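Local coordinates for flagellar hook-associated protein 2 (Helicobacter pylori, PDB 6IWY), which caps the tip of the growing flagellar filament, promotes polymerization of flagellin there and keeps exported subunits from leaking away, at residues 43-48 against 125-130; 63-68 against 72-77; 87-92 against 110-115. All blocks are in the same frame, centred on the assembly; numbering follows the deposited sequence.

Contact 1: 43-48 against 125-130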
loop_
_atom_site.group_PDB
_atom_site.type_symbol
_atom_site.label_atom_id
_atom_site.label_comp_id
_atom_site.label_asym_id
_atom_site.label_seq_id
_atom_site.Cartn_x
_atom_site.Cartn_y
_atom_site.Cartn_z
ATOM N N ASN A 43 12.966 -1.675 2.161
ATOM C CA ASN A 43 12.422 -0.327 2.154
ATOM C C ASN A 43 12.782 0.398 3.397
ATOM O O ASN A 43 12.860 -0.204 4.496
ATOM C CB ASN A 43 10.912 -0.373 2.131
ATOM C CG ASN A 43 10.383 -1.124 0.970
ATOM O OD1 ASN A 43 10.405 -0.623 -0.153
ATOM N ND2 ASN A 43 9.912 -2.331 1.211
ATOM N N GLU A 44 12.980 1.692 3.250
ATOM C CA GLU A 44 13.066 2.554 4.398
ATOM C C GLU A 44 11.686 3.093 4.601
ATOM O O GLU A 44 11.041 3.443 3.644
ATOM C CB GLU A 44 14.006 3.718 4.143
ATOM C CG GLU A 44 15.447 3.338 4.080
ATOM C CD GLU A 44 16.262 4.434 3.495
ATOM O OE1 GLU A 44 15.671 5.485 3.166
ATOM O OE2 GLU A 44 17.485 4.249 3.337
ATOM N N LEU A 45 11.254 3.195 5.839
ATOM C CA LEU A 45 9.981 3.816 6.154
ATOM C C LEU A 45 10.184 4.730 7.376
ATOM O O LEU A 45 10.725 4.299 8.373
ATOM C CB LEU A 45 8.937 2.732 6.452
ATOM C CG LEU A 45 7.568 3.158 6.986
ATOM C CD1 LEU A 45 6.687 3.694 5.857
ATOM C CD2 LEU A 45 6.857 2.015 7.745
ATOM N N GLY A 46 9.774 5.989 7.287
ATOM C CA GLY A 46 9.738 6.848 8.448
ATOM C C GLY A 46 10.998 7.658 8.493
ATOM O O GLY A 46 11.868 7.505 7.623
ATOM N N ALA A 47 11.093 8.515 9.513
ATOM C CA ALA A 47 12.119 9.554 9.569
ATOM C C ALA A 47 13.344 9.006 10.274
ATOM O O ALA A 47 13.373 7.828 10.591
ATOM C CB ALA A 47 11.595 10.799 10.274
ATOM N N LYS A 48 14.353 9.849 10.483
ATOM C CA LYS A 48 15.523 9.477 11.244
ATOM C C LYS A 48 15.277 9.688 12.735
ATOM O O LYS A 48 14.752 10.723 13.137
ATOM C CB LYS A 48 16.706 10.360 10.834
ATOM C CG LYS A 48 17.025 10.442 9.304
ATOM C CD LYS A 48 17.454 9.074 8.719
ATOM C CE LYS A 48 18.850 8.656 9.221
ATOM N NZ LYS A 48 19.830 9.706 8.939
ATOM N N VAL A 125 6.613 -4.582 -1.742
ATOM C CA VAL A 125 5.713 -3.956 -0.778
ATOM C C VAL A 125 5.159 -2.638 -1.335
ATOM O O VAL A 125 5.889 -1.731 -1.646
ATOM C CB VAL A 125 6.383 -3.688 0.546
ATOM C CG1 VAL A 125 5.434 -2.945 1.433
ATOM C CG2 VAL A 125 6.790 -4.972 1.246
ATOM N N TYR A 126 3.853 -2.537 -1.464
ATOM C CA TYR A 126 3.255 -1.339 -2.006
ATOM C C TYR A 126 2.591 -0.666 -0.852
ATOM O O TYR A 126 1.677 -1.221 -0.296
ATOM C CB TYR A 126 2.256 -1.673 -3.097
ATOM C CG TYR A 126 2.933 -2.192 -4.323
ATOM C CD1 TYR A 126 2.996 -3.549 -4.591
ATOM C CD2 TYR A 126 3.551 -1.330 -5.190
ATOM C CE1 TYR A 126 3.658 -4.025 -5.726
ATOM C CE2 TYR A 126 4.205 -1.782 -6.305
ATOM C CZ TYR A 126 4.259 -3.128 -6.570
ATOM O OH TYR A 126 4.921 -3.546 -7.700
ATOM N N PHE A 127 3.069 0.514 -0.471
ATOM C CA PHE A 127 2.491 1.250 0.636
ATOM C C PHE A 127 1.302 2.018 0.122
ATOM O O PHE A 127 1.266 2.373 -1.031
ATOM C CB PHE A 127 3.528 2.204 1.235
ATOM C CG PHE A 127 4.667 1.494 1.863
ATOM C CD1 PHE A 127 5.865 1.351 1.191
ATOM C CD2 PHE A 127 4.524 0.920 3.110
ATOM C CE1 PHE A 127 6.903 0.659 1.771
ATOM C CE2 PHE A 127 5.541 0.218 3.693
ATOM C CZ PHE A 127 6.734 0.075 3.026
ATOM N N GLY A 128 0.311 2.213 0.983
ATOM C CA GLY A 128 -0.854 3.026 0.662
ATOM C C GLY A 128 -1.910 2.217 -0.073
ATOM O O GLY A 128 -2.173 1.082 0.292
ATOM N N SER A 129 -2.460 2.789 -1.133
ATOM C CA SER A 129 -3.480 2.168 -1.922
ATOM C C SER A 129 -3.025 1.680 -3.302
ATOM O O SER A 129 -2.038 2.129 -3.870
ATOM C CB SER A 129 -4.580 3.194 -2.122
ATOM O OG SER A 129 -4.028 4.475 -2.320
ATOM N N HIS A 130 -3.787 0.756 -3.864
ATOM C CA HIS A 130 -3.409 0.155 -5.125
ATOM C C HIS A 130 -4.633 -0.474 -5.813
ATOM O O HIS A 130 -5.543 -0.894 -5.136
ATOM C CB HIS A 130 -2.369 -0.915 -4.874
ATOM C CG HIS A 130 -2.913 -2.097 -4.144
ATOM N ND1 HIS A 130 -3.563 -3.137 -4.788
ATOM C CD2 HIS A 130 -2.947 -2.389 -2.821
ATOM C CE1 HIS A 130 -3.933 -4.035 -3.891
ATOM N NE2 HIS A 130 -3.575 -3.602 -2.691
#
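Asn43 and Leu45 face Val125 and Phe127 across the meeting of two separate sheets, with backbones too far apart for pairing: the CA atoms of Asn43 and Val125 are 8.2 Å apart, those of Leu45 and Phe127 9.7 Å. Residues 43-45 belong to a strand inside a four-stranded antiparallel sheet, whereas 126-127 form an outermost strand of a three-stranded one. The phenyl ring of Phe127 fills much of the interval. Its CG stands opposite its carbonyl carbon (chi1 -65°), sending the ring toward residues 43-45. There the amide of Asn43 comes up to the ring edge from the opposite direction, CG lying near the ring plane and 4.0 Å from Phe127 CE1, with amide and ring planes almost perpendicular (85°). The amide nitrogen end crosses over to Val125, where Asn43 ND2 is 3.8 Å from Val125 CB. Further along, Leu45 CD1 approaches Phe127 obliquely, 4.3 Å from CE2. Two residues back along the chain, Val125 also touches the ring: its CG1 sits 3.7 Å above the plane of the Phe127 ring, offset toward the rim. The polar end of Asn43 has its partners among its neighbours, ND2 donating to Asp41 OD1 and Val114 O while OD1 accepts from Asn361 ND2. Those bonds tie the amide to its own sheet and fix its rotation. Across the interface the contact is thus one of van der Waals packing, in which a buried amide, its hydrogen-bonding needs met by other residues, can lie against valine and phenylalanine as part of an otherwise apolar core.

Contact 2: 63-68 against 72-77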
loop_
_atom_site.group_PDB
_atom_site.type_symbol
_atom_site.label_atom_id
_atom_site.label_comp_id
_atom_site.label_asym_id
_atom_site.label_seq_id
_atom_site.Cartn_x
_atom_site.Cartn_y
_atom_site.Cartn_z
ATOM N N LEU A 63 -0.605 1.920 9.659
ATOM C CA LEU A 63 0.298 1.811 8.531
ATOM C C LEU A 63 -0.303 0.799 7.594
ATOM O O LEU A 63 -0.503 -0.332 7.973
ATOM C CB LEU A 63 1.687 1.374 8.947
ATOM C CG LEU A 63 2.659 1.003 7.815
ATOM C CD1 LEU A 63 3.070 2.199 7.034
ATOM C CD2 LEU A 63 3.875 0.304 8.400
ATOM N N LYS A 64 -0.584 1.231 6.372
ATOM C CA LYS A 64 -1.192 0.402 5.339
ATOM C C LYS A 64 -0.151 -0.017 4.315
ATOM O O LYS A 64 0.516 0.840 3.714
ATOM C CB LYS A 64 -2.255 1.215 4.595
ATOM C CG LYS A 64 -3.652 1.136 5.185
ATOM C CD LYS A 64 -4.640 2.133 4.514
ATOM C CE LYS A 64 -4.913 1.815 3.028
ATOM N NZ LYS A 64 -6.247 2.346 2.511
ATOM N N PHE A 65 -0.031 -1.308 4.058
ATOM C CA PHE A 65 0.725 -1.738 2.877
ATOM C C PHE A 65 0.212 -3.055 2.391
ATOM O O PHE A 65 -0.548 -3.708 3.100
ATOM C CB PHE A 65 2.225 -1.807 3.166
ATOM C CG PHE A 65 2.561 -2.648 4.342
ATOM C CD1 PHE A 65 2.681 -4.021 4.213
ATOM C CD2 PHE A 65 2.709 -2.076 5.581
ATOM C CE1 PHE A 65 2.963 -4.816 5.302
ATOM C CE2 PHE A 65 2.987 -2.864 6.692
ATOM C CZ PHE A 65 3.112 -4.245 6.551
ATOM N N TYR A 66 0.663 -3.448 1.204
ATOM C CA TYR A 66 0.153 -4.613 0.472
ATOM C C TYR A 66 1.291 -5.423 -0.131
ATOM O O TYR A 66 2.129 -4.891 -0.852
ATOM C CB TYR A 66 -0.764 -4.167 -0.642
ATOM C CG TYR A 66 -1.134 -5.215 -1.655
ATOM C CD1 TYR A 66 -2.202 -6.119 -1.418
ATOM C CD2 TYR A 66 -0.499 -5.274 -2.894
ATOM C CE1 TYR A 66 -2.591 -7.079 -2.395
ATOM C CE2 TYR A 66 -0.879 -6.226 -3.872
ATOM C CZ TYR A 66 -1.921 -7.119 -3.615
ATOM O OH TYR A 66 -2.287 -8.053 -4.566
ATOM N N THR A 67 1.298 -6.720 0.151
ATOM C CA THR A 67 2.282 -7.620 -0.392
ATOM C C THR A 67 1.760 -9.040 -0.258
ATOM O O THR A 67 0.808 -9.290 0.501
ATOM C CB THR A 67 3.608 -7.425 0.321
ATOM O OG1 THR A 67 4.656 -7.942 -0.500
ATOM C CG2 THR A 67 3.641 -8.092 1.703
ATOM N N GLN A 68 2.359 -9.963 -1.002
ATOM C CA GLN A 68 1.897 -11.366 -1.019
ATOM C C GLN A 68 0.382 -11.433 -1.164
ATOM O O GLN A 68 -0.282 -12.238 -0.527
ATOM C CB GLN A 68 2.333 -12.102 0.266
ATOM N N TYR A 72 -2.311 -5.320 4.570
ATOM C CA TYR A 72 -2.136 -5.276 6.011
ATOM C C TYR A 72 -2.370 -3.865 6.521
ATOM O O TYR A 72 -2.029 -2.893 5.872
ATOM C CB TYR A 72 -0.743 -5.719 6.435
ATOM C CG TYR A 72 -0.320 -7.111 6.007
ATOM C CD1 TYR A 72 -0.445 -8.195 6.867
ATOM C CD2 TYR A 72 0.251 -7.327 4.757
ATOM C CE1 TYR A 72 -0.038 -9.446 6.480
ATOM C CE2 TYR A 72 0.644 -8.565 4.358
ATOM C CZ TYR A 72 0.512 -9.615 5.217
ATOM O OH TYR A 72 0.925 -10.859 4.807
ATOM N N ALA A 73 -2.963 -3.767 7.693
ATOM C CA ALA A 73 -3.107 -2.518 8.405
ATOM C C ALA A 73 -2.500 -2.738 9.821
ATOM O O ALA A 73 -3.084 -3.444 10.659
ATOM C CB ALA A 73 -4.590 -2.134 8.480
ATOM N N VAL A 74 -1.324 -2.173 10.046
ATOM C CA VAL A 74 -0.654 -2.212 11.327
ATOM C C VAL A 74 -1.170 -1.025 12.138
ATOM O O VAL A 74 -1.157 0.114 11.666
ATOM C CB VAL A 74 0.865 -2.042 11.176
ATOM C CG1 VAL A 74 1.610 -2.641 12.363
ATOM C CG2 VAL A 74 1.349 -2.653 9.855
ATOM N N ASN A 75 -1.677 -1.291 13.337
ATOM C CA ASN A 75 -2.185 -0.227 14.187
ATOM C C ASN A 75 -1.010 0.357 14.897
ATOM O O ASN A 75 -0.107 -0.369 15.292
ATOM C CB ASN A 75 -3.149 -0.769 15.200
ATOM C CG ASN A 75 -4.296 -1.500 14.562
ATOM O OD1 ASN A 75 -4.570 -2.650 14.904
ATOM N ND2 ASN A 75 -4.990 -0.844 13.643
ATOM N N ILE A 76 -0.991 1.669 15.050
ATOM C CA ILE A 76 0.089 2.324 15.766
ATOM C C ILE A 76 -0.544 3.209 16.841
ATOM O O ILE A 76 -1.516 3.927 16.564
ATOM C CB ILE A 76 0.921 3.111 14.790
ATOM C CG1 ILE A 76 1.452 2.161 13.698
ATOM C CG2 ILE A 76 2.023 3.826 15.519
ATOM C CD1 ILE A 76 2.737 2.590 13.069
ATOM N N LYS A 77 -0.049 3.134 18.072
ATOM C CA LYS A 77 -0.708 3.854 19.162
ATOM C C LYS A 77 0.057 5.135 19.489
ATOM O O LYS A 77 1.248 5.208 19.293
ATOM C CB LYS A 77 -0.846 2.973 20.426
ATOM C CG LYS A 77 -1.573 1.651 20.224
ATOM C CD LYS A 77 -3.036 1.872 19.872
ATOM C CE LYS A 77 -3.722 0.621 19.357
ATOM N NZ LYS A 77 -5.071 0.970 18.867
#
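Tyr72 pairs with Phe65 at the start of an antiparallel arrangement in which strands 63-67 and 72-76 run at 160° to each other. The backbones of these two residues exchange a pair of hydrogen bonds: Tyr72 N donates to Phe65 O at 2.8 Å, and Phe65 N donates back to Tyr72 O. Their side chains share a face. Phe65 CG stands between its own backbone N and carbonyl carbon (chi1 54°), which turns the ring toward the side chains of Tyr72 and Val74, with Tyr72 CB over one ring face. The two aromatic rings meet obliquely, their planes 32° apart, and Phe65 CE1 is 3.7 Å from Tyr72 CD2. Farther out on the tyrosine ring, CE2 reaches the methyl CG2 of Thr67 at 4.0 Å. Ala73 comes next, a non-hydrogen-bonded pair with Lys64 on the other face of the sheet; its CA makes a CH···O contact of 3.4 Å with Leu63 O. Val74 returns to the face of Phe65 and forms a hydrogen-bonded pair with Leu63, Leu63 N donating to Val74 O at 2.8 Å and Val74 N donating back to Leu63 O. Its CG2 wedges between two neighbours, 3.6 Å from Phe65 CE2 and 4.1 Å from Leu63 CB, the valine and leucine side chains lying side by side. Ile76 ends the apolar row with CD1 4.4 Å from Leu63 CB. Residues of helix 82-92, among them Ile89, Ala92 and Val85, pack on this same apolar face. Regular alternation of hydrogen-bonded and non-hydrogen-bonded pairs between consecutive strands makes this a classical beta hairpin, with strand 126-127 lying along the other side of strand 61-67.

Contact 3: 87-92 against 110-115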
loop_
_atom_site.group_PDB
_atom_site.type_symbol
_atom_site.label_atom_id
_atom_site.label_comp_id
_atom_site.label_asym_id
_atom_site.label_seq_id
_atom_site.Cartn_x
_atom_site.Cartn_y
_atom_site.Cartn_z
ATOM N N GLN A 87 8.618 -3.752 15.831
ATOM C CA GLN A 87 8.150 -5.057 16.262
ATOM C C GLN A 87 6.689 -5.299 15.866
ATOM O O GLN A 87 6.230 -6.466 15.579
ATOM C CB GLN A 87 8.203 -5.172 17.781
ATOM C CG GLN A 87 7.764 -6.572 18.293
ATOM C CD GLN A 87 8.774 -7.668 17.930
ATOM O OE1 GLN A 87 9.973 -7.482 18.106
ATOM N NE2 GLN A 87 8.291 -8.798 17.401
ATOM N N SER A 88 5.932 -4.202 15.898
ATOM C CA SER A 88 4.531 -4.320 15.648
ATOM C C SER A 88 4.327 -4.648 14.159
ATOM O O SER A 88 3.382 -5.349 13.844
ATOM C CB SER A 88 3.775 -3.079 16.135
ATOM O OG SER A 88 3.683 -2.084 15.148
ATOM N N ILE A 89 5.227 -4.186 13.267
ATOM C CA ILE A 89 5.172 -4.566 11.841
ATOM C C ILE A 89 5.381 -6.058 11.696
ATOM O O ILE A 89 4.602 -6.749 11.035
ATOM C CB ILE A 89 6.212 -3.836 10.976
ATOM C CG1 ILE A 89 5.799 -2.391 10.780
ATOM C CG2 ILE A 89 6.362 -4.530 9.622
ATOM C CD1 ILE A 89 6.842 -1.561 10.144
ATOM N N THR A 90 6.427 -6.548 12.341
ATOM C CA THR A 90 6.703 -7.979 12.420
ATOM C C THR A 90 5.530 -8.817 12.987
ATOM O O THR A 90 5.191 -9.905 12.458
ATOM C CB THR A 90 7.902 -8.210 13.330
ATOM O OG1 THR A 90 9.008 -7.403 12.870
ATOM C CG2 THR A 90 8.268 -9.685 13.372
ATOM N N ASP A 91 4.915 -8.316 14.059
ATOM C CA ASP A 91 3.783 -9.019 14.698
ATOM C C ASP A 91 2.486 -8.965 13.858
ATOM O O ASP A 91 1.753 -9.936 13.790
ATOM C CB ASP A 91 3.508 -8.452 16.106
ATOM C CG ASP A 91 4.582 -8.861 17.170
ATOM O OD1 ASP A 91 5.510 -9.711 16.944
ATOM O OD2 ASP A 91 4.462 -8.334 18.296
ATOM N N ALA A 92 2.189 -7.828 13.236
ATOM C CA ALA A 92 1.037 -7.759 12.339
ATOM C C ALA A 92 1.101 -8.819 11.228
ATOM O O ALA A 92 0.087 -9.422 10.895
ATOM C CB ALA A 92 0.898 -6.368 11.716
ATOM N N TYR A 110 19.230 6.133 13.337
ATOM C CA TYR A 110 18.278 5.020 13.305
ATOM C C TYR A 110 17.108 5.237 12.357
ATOM O O TYR A 110 16.373 6.221 12.438
ATOM C CB TYR A 110 17.798 4.720 14.716
ATOM C CG TYR A 110 18.915 4.235 15.626
ATOM C CD1 TYR A 110 19.543 3.019 15.396
ATOM C CD2 TYR A 110 19.342 4.993 16.705
ATOM C CE1 TYR A 110 20.563 2.563 16.211
ATOM C CE2 TYR A 110 20.370 4.547 17.548
ATOM C CZ TYR A 110 20.974 3.325 17.298
ATOM O OH TYR A 110 21.998 2.862 18.118
ATOM N N GLN A 111 16.933 4.276 11.463
ATOM C CA GLN A 111 15.957 4.369 10.389
ATOM C C GLN A 111 15.186 3.085 10.333
ATOM O O GLN A 111 15.777 2.021 10.411
ATOM C CB GLN A 111 16.680 4.563 9.072
ATOM C CG GLN A 111 15.871 4.235 7.860
ATOM C CD GLN A 111 14.841 5.270 7.549
ATOM O OE1 GLN A 111 15.183 6.399 7.174
ATOM N NE2 GLN A 111 13.558 4.882 7.629
ATOM N N LEU A 112 13.872 3.174 10.173
ATOM C CA LEU A 112 13.050 1.988 10.205
ATOM C C LEU A 112 13.133 1.360 8.831
ATOM O O LEU A 112 12.986 2.044 7.819
ATOM C CB LEU A 112 11.614 2.351 10.589
ATOM C CG LEU A 112 10.547 1.253 10.693
ATOM C CD1 LEU A 112 10.892 0.266 11.767
ATOM C CD2 LEU A 112 9.165 1.867 10.948
ATOM N N MET A 113 13.418 0.063 8.792
ATOM C CA MET A 113 13.415 -0.673 7.529
ATOM C C MET A 113 12.266 -1.631 7.593
ATOM O O MET A 113 11.913 -2.089 8.663
ATOM C CB MET A 113 14.703 -1.470 7.344
ATOM C CG MET A 113 15.970 -0.657 7.494
ATOM S SD MET A 113 16.143 0.547 6.183
ATOM C CE MET A 113 16.407 -0.468 4.732
ATOM N N VAL A 114 11.687 -1.912 6.428
ATOM C CA VAL A 114 10.585 -2.855 6.256
ATOM C C VAL A 114 11.041 -3.747 5.129
ATOM O O VAL A 114 11.081 -3.316 3.979
ATOM C CB VAL A 114 9.298 -2.139 5.824
ATOM C CG1 VAL A 114 8.170 -3.139 5.659
ATOM C CG2 VAL A 114 8.948 -1.077 6.838
ATOM N N ASN A 115 11.447 -4.962 5.477
ATOM C CA ASN A 115 12.025 -5.895 4.520
ATOM C C ASN A 115 11.230 -7.191 4.478
ATOM O O ASN A 115 10.830 -7.682 5.546
ATOM C CB ASN A 115 13.467 -6.223 4.933
ATOM C CG ASN A 115 14.368 -4.978 5.020
ATOM O OD1 ASN A 115 13.968 -3.869 4.634
ATOM N ND2 ASN A 115 15.587 -5.164 5.524
#
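Ile89 carries this contact, reaching from helix 82-92 to Leu112 and Val114 on strand 110-116. Its CB points toward the strand but remains too distant to touch it. From there the branches divide: Ile89 CG2 passes Val114 CG1 at 4.6 Å, a loose approach, while CG1 leaves opposite the carbonyl carbon and leads onward. Ile89 CG1 is still 5.2 Å from Val114 CG2, too far to touch. The extended second torsion (chi2 171°) then carries Ile89 CD1 to the strand, 3.9 Å from Val114 CG2 and 4.2 Å from Leu112 CD2. One terminal methyl therefore meets two branched residues two positions apart on one side of the strand; the isoleucine and Val114 side chains cross at about a right angle. The polar side chains of the two segments make their bonds off to the side of this methyl cluster. On the helix, Gln87 NE2 donates to Asp91 OD1 at 3.0 Å, one turn on along an exposed side, and on the strand Gln111 NE2 donates to Leu112 O and also to Gly46 O. The contact is one point in a broader helix-on-sheet packing: Leu112 also touches Leu82, Val85 and Ala86 of the same helix, Val114 touches Val97, and strand 110-116 lies between strands 97-103 and 42-49 in its antiparallel sheet.

In the fold
The three contacts lie in the crystallised fragment of a longer protein, whose capping function belongs to the whole; their centres are about 10 Å apart (about 11 Å for contacts 1 and 3). Apolar side chains connect them: Leu45 CD2 of contact 1 is 3.5 Å from Leu63 CD2 of contact 2, and Leu63 CD2 is in turn 3.9 Å from Ile89 CD1 of contact 3. Probable hydrogen bonds join contacts 1 and 2 (Tyr126 O to Tyr66 N, 2.9 Å) and contacts 1 and 3 (Asn43 O to Val114 N, 2.8 Å). Along the chain, contact 1 encloses both others. Helix 82-92 packs against both the hairpin and the four-stranded sheet, which also meet directly.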